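Side-chain contacts in uncharacterized protein Ta0194 (Thermoplasma acidophilum DSM 1728, PDB 3BDI), which is of unknown function but, as a member of the alpha/beta hydrolase superfamily (ABHD14 family), probably acts as a serine-type hydrolase: residues Phe17-Val22 with Asp42-Asp47; Asn50-Ile55 with Asp202-Leu207; Pro187-Ile190 with Glu195-Arg198. All coordinates share one frame; numbering follows the deposited sequence.

Overall arrangement
All three contacts sit on one side of the mixed sheet of an alpha/beta hydrolase fold. Interaction 3 is fully buried and aromatic, packing short helix 188-191 against the start of helix 193-205. Interaction 2 uses the far end of that same helix 193-205 and meets helix 48-53 through aliphatic groups and one tyrosine face, half buried and half at the surface. Interaction 1 is polar: a buried arginine of strand 14-21 reaches an exposed aspartate in the loop leading to helix 48-53. That loop joins interactions 1 and 3, since K45 NZ lies 2.7 Å from I190 O, a probable hydrogen bond, and W43 packs on Y189.

Interaction 1. Residues Phe17-Val22 with Asp42-Asp47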
# COMPACT_ATOMS: atom_id res chain seq x y z
N PHE A 17 -11.72 9.10 5.41
CA PHE A 17 -11.60 8.31 6.62
C PHE A 17 -10.23 7.68 6.68
O PHE A 17 -9.73 7.15 5.70
CB PHE A 17 -12.65 7.20 6.64
CG PHE A 17 -12.54 6.28 7.84
CD1 PHE A 17 -12.89 6.75 9.08
CD2 PHE A 17 -12.10 4.96 7.73
CE1 PHE A 17 -12.77 5.96 10.19
CE2 PHE A 17 -11.99 4.14 8.82
CZ PHE A 17 -12.36 4.65 10.08
N GLN A 18 -9.60 7.75 7.86
CA GLN A 18 -8.36 7.01 8.07
C GLN A 18 -8.25 6.41 9.43
O GLN A 18 -8.87 6.87 10.40
CB GLN A 18 -7.12 7.91 7.81
CG GLN A 18 -6.89 8.99 8.85
CD GLN A 18 -5.60 9.80 8.59
OE1 GLN A 18 -4.93 9.59 7.60
NE2 GLN A 18 -5.30 10.77 9.45
N ARG A 19 -7.42 5.40 9.51
CA ARG A 19 -6.99 4.74 10.75
C ARG A 19 -5.50 4.89 10.88
O ARG A 19 -4.78 4.73 9.92
CB ARG A 19 -7.36 3.27 10.70
CG ARG A 19 -8.78 3.02 10.19
CD ARG A 19 -9.10 1.56 10.14
NE ARG A 19 -9.39 1.01 11.47
CZ ARG A 19 -9.22 -0.27 11.79
NH1 ARG A 19 -8.62 -1.10 10.94
NH2 ARG A 19 -9.56 -0.69 13.01
N LYS A 20 -5.03 5.23 12.10
CA LYS A 20 -3.59 5.43 12.25
C LYS A 20 -3.13 5.02 13.63
O LYS A 20 -3.90 5.09 14.55
CB LYS A 20 -3.18 6.88 11.97
CG LYS A 20 -3.69 7.86 12.99
CD LYS A 20 -3.40 9.29 12.58
CE LYS A 20 -3.75 10.28 13.69
NZ LYS A 20 -3.71 11.72 13.25
N MSE A 21 -1.88 4.59 13.71
CA MSE A 21 -1.21 4.33 14.99
C MSE A 21 0.17 4.98 14.92
O MSE A 21 1.03 4.53 14.21
CB MSE A 21 -1.11 2.84 15.20
CG MSE A 21 -0.52 2.46 16.57
SE MSE A 21 -0.61 0.60 17.07
CE MSE A 21 -2.44 0.46 17.62
N VAL A 22 0.30 6.08 15.63
CA VAL A 22 1.51 6.88 15.47
C VAL A 22 2.02 7.39 16.82
O VAL A 22 1.26 7.53 17.77
CB VAL A 22 1.22 8.09 14.54
CG1 VAL A 22 0.65 7.63 13.16
CG2 VAL A 22 0.27 9.00 15.19
N ASP A 42 -10.11 -3.69 7.00
CA ASP A 42 -9.75 -5.08 6.77
C ASP A 42 -8.33 -5.42 7.16
O ASP A 42 -7.98 -6.60 7.25
CB ASP A 42 -10.07 -5.44 5.33
CG ASP A 42 -11.54 -5.48 5.11
OD1 ASP A 42 -12.19 -6.43 5.62
OD2 ASP A 42 -12.11 -4.59 4.47
N TRP A 43 -7.48 -4.43 7.43
CA TRP A 43 -6.16 -4.64 7.94
C TRP A 43 -6.23 -5.17 9.40
O TRP A 43 -5.18 -5.58 9.92
CB TRP A 43 -5.35 -3.32 7.91
CG TRP A 43 -5.28 -2.60 6.59
CD1 TRP A 43 -5.63 -1.30 6.39
CD2 TRP A 43 -4.83 -3.11 5.30
NE1 TRP A 43 -5.44 -0.96 5.07
CE2 TRP A 43 -4.97 -2.04 4.37
CE3 TRP A 43 -4.43 -4.36 4.82
CZ2 TRP A 43 -4.60 -2.16 3.05
CZ3 TRP A 43 -4.06 -4.47 3.48
CH2 TRP A 43 -4.17 -3.36 2.60
N ASP A 44 -7.39 -5.14 10.03
CA ASP A 44 -7.56 -5.73 11.38
C ASP A 44 -7.22 -7.22 11.32
O ASP A 44 -6.75 -7.78 12.32
CB ASP A 44 -9.04 -5.65 11.86
CG ASP A 44 -9.47 -4.30 12.39
OD1 ASP A 44 -8.59 -3.45 12.59
OD2 ASP A 44 -10.71 -4.20 12.64
N LYS A 45 -7.50 -7.91 10.21
CA LYS A 45 -7.39 -9.37 10.23
C LYS A 45 -5.95 -9.80 10.50
O LYS A 45 -5.75 -10.83 11.16
CB LYS A 45 -7.87 -9.92 8.87
CG LYS A 45 -7.80 -11.40 8.70
CD LYS A 45 -8.76 -12.16 9.62
CE LYS A 45 -8.49 -13.64 9.58
NZ LYS A 45 -8.83 -14.18 8.20
N ALA A 46 -4.97 -9.06 9.97
CA ALA A 46 -3.57 -9.33 10.22
C ALA A 46 -2.95 -8.45 11.27
O ALA A 46 -1.72 -8.46 11.47
CB ALA A 46 -2.81 -9.22 8.88
N ASP A 47 -3.78 -7.68 11.98
CA ASP A 47 -3.31 -6.85 13.09
C ASP A 47 -2.13 -5.98 12.64
O ASP A 47 -1.13 -5.84 13.35
CB ASP A 47 -2.94 -7.77 14.28
CG ASP A 47 -2.79 -7.04 15.63
OD1 ASP A 47 -3.30 -5.95 15.80
OD2 ASP A 47 -2.11 -7.61 16.52
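R19 and D44 carry this contact between them: R19 reaches from strand 14-21 to D44, which sits on a short 3-10 segment. The backbones stay well apart; even the nearest pair of CA atoms, those of R19 and W43, is 9.8 Å apart, so the arginine side chain does the bridging.

The charged interaction is an end-on salt bridge in which both terminal nitrogens converge on a single oxygen. R19 NH1 donates to D44 OD1 at 2.9 Å, and R19 NH2 donates to the same D44 OD1 at 3.0 Å. OD1 lies in the guanidinium plane, between the two N-H groups, and neither bond is straight. The carboxylate and guanidinium planes stand 67° apart; NH1 meets OD1 from above the carboxylate plane, NH2 on the syn side and closer to that plane. A bend at chi3 (77°) turns the guanidinium out of the line of the aliphatic stem and aims its NH1/NH2 end at the aspartate.

The other polar partners of R19 fix its rotation: NE forms a salt bridge with E6 on the neighbouring strand, and NH1 also donates to S40 O. The buried arginine thus has two acidic partners, which would probably stabilise its charge. The R19 side chain also touches L4, M41 and F49.

Backbone bonds shape the turn that carries D44. K45 N donates to D42 O, and D47 N donates to D44 O at 3.0 Å, just before helix 48-53 begins.

In topology this is the alpha/beta hydrolase fold: strand 14-21 is tied to the loop between strand 28-33 and helix 48-53.

Interaction 2. Residues Asn50-Ile55 with Asp202-Leu207; sequences NNYSKI and DFLRNL
Y52 and I55 pack against L204 and R205 where the first helix of the alpha/beta hydrolase fold, 48-53, meets the last, 193-205. These two helices lie on the same face of the central sheet, and their ends come close here, with the CA atoms of I55 and R205 6.9 Å apart.

L204 points toward segment 50-55 and, with chi2 at 170°, extends its CD1 branch out over one face of the Y52 ring. L204 CD1 stands 3.9 Å from the Y52 ring centroid, 19° off the normal, in a CH-pi contact. It is displaced toward the rim of the ring, where L204 CD1 is nearest Y52 CD1, at 3.7 Å. The two side chains cross at about a right angle.

I55 uses both its branches. Its chi1 of 59° places CG1 in the crowded position between the backbone N and the carbonyl carbon, and the branch then extends so that I55 CD1 presses on L204 CB at 3.5 Å. The other branch, CG2, points to R205. In the conformer described, I55 CG2 lies over one face of the guanidinium, 3.5 Å from R205 NH2; since this arginine has a second deposited conformer, that part of the contact is provisional.

I30, L32 and M105 of the sheet support Y52, while I30 and V103 support L204, so the contact runs from buried Y52 and L204 out to exposed R205. At the inner end of the tyrosine, its OH is hydrogen-bonded to OG1 of T200, one turn back from L204.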
# COMPACT_ATOMS: atom_id res chain seq x y z
N ASN A 50 -0.64 -2.82 14.95
CA ASN A 50 0.22 -3.25 16.06
C ASN A 50 1.50 -3.88 15.53
O ASN A 50 2.58 -3.59 16.06
CB ASN A 50 -0.49 -4.16 17.04
CG ASN A 50 -1.48 -3.45 17.88
OD1 ASN A 50 -1.14 -2.47 18.56
ND2 ASN A 50 -2.74 -3.93 17.86
N ASN A 51 1.42 -4.74 14.54
CA ASN A 51 2.64 -5.40 14.06
C ASN A 51 3.68 -4.47 13.43
O ASN A 51 4.90 -4.69 13.58
CB ASN A 51 2.29 -6.55 13.10
CG ASN A 51 1.84 -7.78 13.84
OD1 ASN A 51 2.60 -8.35 14.62
ND2 ASN A 51 0.68 -8.29 13.49
N TYR A 52 3.24 -3.45 12.70
CA TYR A 52 4.20 -2.49 12.14
C TYR A 52 4.63 -1.45 13.11
O TYR A 52 5.78 -0.99 13.05
CB TYR A 52 3.68 -1.87 10.85
CG TYR A 52 3.38 -2.84 9.74
CD1 TYR A 52 3.99 -4.11 9.66
CD2 TYR A 52 2.47 -2.53 8.71
CE1 TYR A 52 3.69 -4.99 8.65
CE2 TYR A 52 2.19 -3.41 7.69
CZ TYR A 52 2.79 -4.66 7.66
OH TYR A 52 2.44 -5.48 6.63
N SER A 53 3.77 -1.09 14.06
CA SER A 53 4.14 -0.16 15.11
C SER A 53 5.25 -0.71 16.01
O SER A 53 6.08 0.03 16.52
CB SER A 53 2.91 0.20 15.94
OG SER A 53 3.22 1.20 16.86
N LYS A 54 5.22 -2.02 16.24
CA LYS A 54 6.16 -2.66 17.15
C LYS A 54 7.57 -2.69 16.58
O LYS A 54 8.51 -2.96 17.36
CB LYS A 54 5.68 -4.07 17.49
CG LYS A 54 4.66 -4.07 18.60
CD LYS A 54 3.98 -5.43 18.77
CE LYS A 54 3.20 -5.44 20.07
NZ LYS A 54 2.58 -6.79 20.33
N ILE A 55 7.73 -2.46 15.28
CA ILE A 55 9.07 -2.34 14.64
C ILE A 55 9.37 -0.86 14.31
O ILE A 55 10.18 -0.58 13.44
CB ILE A 55 9.28 -3.30 13.41
CG1 ILE A 55 8.27 -3.07 12.30
CG2 ILE A 55 9.20 -4.77 13.88
CD1 ILE A 55 8.59 -3.70 10.96
N ASP A 202 9.63 -8.88 8.22
CA ASP A 202 11.02 -9.16 7.91
C ASP A 202 11.56 -8.16 6.86
O ASP A 202 12.67 -7.63 7.00
CB ASP A 202 11.15 -10.57 7.40
CG ASP A 202 12.54 -10.95 7.17
OD1 ASP A 202 13.29 -11.19 8.16
OD2 ASP A 202 12.90 -10.95 6.00
N PHE A 203 10.79 -7.89 5.80
CA PHE A 203 11.18 -6.92 4.82
C PHE A 203 11.41 -5.54 5.42
O PHE A 203 12.40 -4.87 5.16
CB PHE A 203 10.10 -6.85 3.72
CG PHE A 203 10.30 -5.74 2.72
CD1 PHE A 203 11.23 -5.85 1.70
CD2 PHE A 203 9.54 -4.60 2.75
CE1 PHE A 203 11.39 -4.83 0.82
CE2 PHE A 203 9.71 -3.60 1.84
CZ PHE A 203 10.64 -3.72 0.88
N LEU A 204 10.46 -5.08 6.23
CA LEU A 204 10.55 -3.74 6.80
C LEU A 204 11.71 -3.64 7.78
O LEU A 204 12.38 -2.58 7.86
CB LEU A 204 9.23 -3.36 7.50
CG LEU A 204 8.06 -3.18 6.58
CD1 LEU A 204 6.70 -3.04 7.35
CD2 LEU A 204 8.24 -1.93 5.68
N ARG A 205 11.97 -4.69 8.54
CA ARG A 205 13.10 -4.64 9.50
C ARG A 205 14.40 -4.33 8.75
O ARG A 205 15.27 -3.63 9.23
CB ARG A 205 13.24 -5.94 10.32
CG ARG A 205 12.25 -6.12 11.56
CD ARG A 205 12.58 -7.33 12.49
NE ARG A 205 11.72 -7.43 13.69
CZ ARG A 205 11.90 -6.80 14.86
NH1 ARG A 205 12.91 -5.94 15.08
NH2 ARG A 205 11.03 -7.03 15.83
N ASN A 206 14.49 -4.87 7.51
CA ASN A 206 15.78 -4.96 6.78
C ASN A 206 15.89 -3.94 5.70
O ASN A 206 16.81 -3.99 4.85
CB ASN A 206 15.95 -6.37 6.24
CG ASN A 206 16.28 -7.33 7.33
OD1 ASN A 206 17.24 -7.11 8.04
ND2 ASN A 206 15.47 -8.36 7.53
N LEU A 207 14.97 -2.98 5.74
CA LEU A 207 14.93 -1.88 4.75
C LEU A 207 16.04 -0.89 5.00
O LEU A 207 16.23 -0.36 6.10
CB LEU A 207 13.52 -1.21 4.73
CG LEU A 207 13.15 -0.37 3.51
CD1 LEU A 207 13.34 -1.08 2.22
CD2 LEU A 207 11.67 0.02 3.64
OXT LEU A 207 16.84 -0.61 4.09

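Interaction 3. Residues Pro187-Ile190 with Glu195-Arg198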
# COMPACT_ATOMS: atom_id res chain seq x y z
N PRO A 187 -6.18 -11.90 -1.82
CA PRO A 187 -6.03 -11.10 -0.54
C PRO A 187 -5.25 -11.81 0.60
O PRO A 187 -5.78 -12.39 1.57
CB PRO A 187 -7.47 -10.87 -0.10
CG PRO A 187 -8.17 -11.93 -0.62
CD PRO A 187 -7.54 -12.45 -1.87
N VAL A 188 -3.95 -11.77 0.42
CA VAL A 188 -3.09 -12.59 1.21
C VAL A 188 -3.15 -12.24 2.69
O VAL A 188 -3.04 -13.11 3.57
CB VAL A 188 -1.61 -12.49 0.69
CG1 VAL A 188 -0.71 -13.44 1.46
CG2 VAL A 188 -1.52 -12.80 -0.84
N TYR A 189 -3.28 -10.94 2.95
CA TYR A 189 -3.36 -10.37 4.30
C TYR A 189 -4.67 -10.73 5.02
O TYR A 189 -4.82 -10.45 6.20
CB TYR A 189 -3.15 -8.82 4.23
CG TYR A 189 -4.04 -8.23 3.18
CD1 TYR A 189 -5.34 -7.85 3.45
CD2 TYR A 189 -3.62 -8.18 1.86
CE1 TYR A 189 -6.18 -7.41 2.45
CE2 TYR A 189 -4.45 -7.76 0.86
CZ TYR A 189 -5.74 -7.37 1.13
OH TYR A 189 -6.67 -6.99 0.19
N ILE A 190 -5.62 -11.34 4.31
CA ILE A 190 -6.84 -11.88 4.91
C ILE A 190 -6.76 -13.39 5.03
O ILE A 190 -7.13 -13.98 6.05
CB ILE A 190 -8.08 -11.48 4.11
CG1 ILE A 190 -8.34 -9.97 4.29
CG2 ILE A 190 -9.33 -12.24 4.58
CD1 ILE A 190 -9.44 -9.37 3.36
N GLU A 195 1.47 -15.43 7.96
CA GLU A 195 2.58 -15.47 7.03
C GLU A 195 2.78 -14.11 6.35
O GLU A 195 3.89 -13.65 6.20
CB GLU A 195 2.40 -16.59 6.01
CG GLU A 195 3.59 -16.87 5.13
CD GLU A 195 4.88 -17.30 5.86
OE1 GLU A 195 4.92 -17.48 7.12
OE2 GLU A 195 5.87 -17.43 5.12
N PHE A 196 1.69 -13.42 6.05
CA PHE A 196 1.76 -12.06 5.56
C PHE A 196 2.55 -11.16 6.51
O PHE A 196 3.41 -10.37 6.05
CB PHE A 196 0.37 -11.50 5.28
CG PHE A 196 0.42 -10.17 4.58
CD1 PHE A 196 0.50 -10.10 3.22
CD2 PHE A 196 0.43 -8.99 5.31
CE1 PHE A 196 0.60 -8.87 2.57
CE2 PHE A 196 0.49 -7.74 4.67
CZ PHE A 196 0.60 -7.70 3.29
N VAL A 197 2.25 -11.22 7.81
CA VAL A 197 2.95 -10.46 8.79
C VAL A 197 4.41 -10.88 8.87
O VAL A 197 5.30 -10.01 8.91
CB VAL A 197 2.27 -10.56 10.14
CG1 VAL A 197 3.16 -10.04 11.27
CG2 VAL A 197 0.95 -9.78 10.09
N ARG A 198 4.69 -12.17 8.87
CA ARG A 198 6.09 -12.61 9.04
C ARG A 198 6.94 -12.05 7.91
O ARG A 198 8.04 -11.52 8.13
CB ARG A 198 6.14 -14.13 9.03
CG ARG A 198 7.51 -14.68 9.42
CD ARG A 198 7.59 -16.20 9.36
NE ARG A 198 7.52 -16.71 7.99
CZ ARG A 198 8.50 -16.61 7.08
NH1 ARG A 198 9.66 -16.04 7.38
NH2 ARG A 198 8.32 -17.11 5.86
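F196 sets the face of its ring squarely against the CB of Y189. Y189 CB sits 3.7 Å from the F196 ring centroid, 8° off the normal, a CH-pi contact over the middle of the ring. It joins two successive helices, 188-191 and 193-205, of the alpha/beta hydrolase fold, the first of them beginning just after H186, which probably belongs to a Ser-His-Asp triad with S108 and D158. The Y189 side chain lies near this presumed site without touching it.

The tyrosine ring continues the contact in a T-shaped (edge-to-face) way. Its edge is turned to the F196 face, the planes stand at 73°, and the centroids are 5.8 Å apart. F196 has CG anti to the backbone N, which swings its ring out to the preceding helix. Y189 CB lies against the phenylalanine by its place on the backbone, and chi1 of 49°, with CG between the backbone N and carbonyl carbon, carries the phenol away. The Y189 side chain also touches F38 and A107, its ring meets that of W43, and the backbone carbon of P187 lies over one of its faces.

V188 comes at F196 from the ring edge. V188 CG1 is 4.0 Å from F196 CD1, close to the plane of the ring, and the two side chains cross at about a right angle. V131 of the sheet touches both, and F196 fills the space between its own helix, the sheet (M105, V131) and helices 188-191 and 48-53, the last through L48 and Y52.

On helix 193-205, R198 and E195 pair up one turn apart. R198 grips E195 side-on with two nitrogens, one to each carboxylate oxygen: R198 NE donates to E195 OE1 at 2.8 Å, and R198 NH2 donates to E195 OE2 at 2.6 Å.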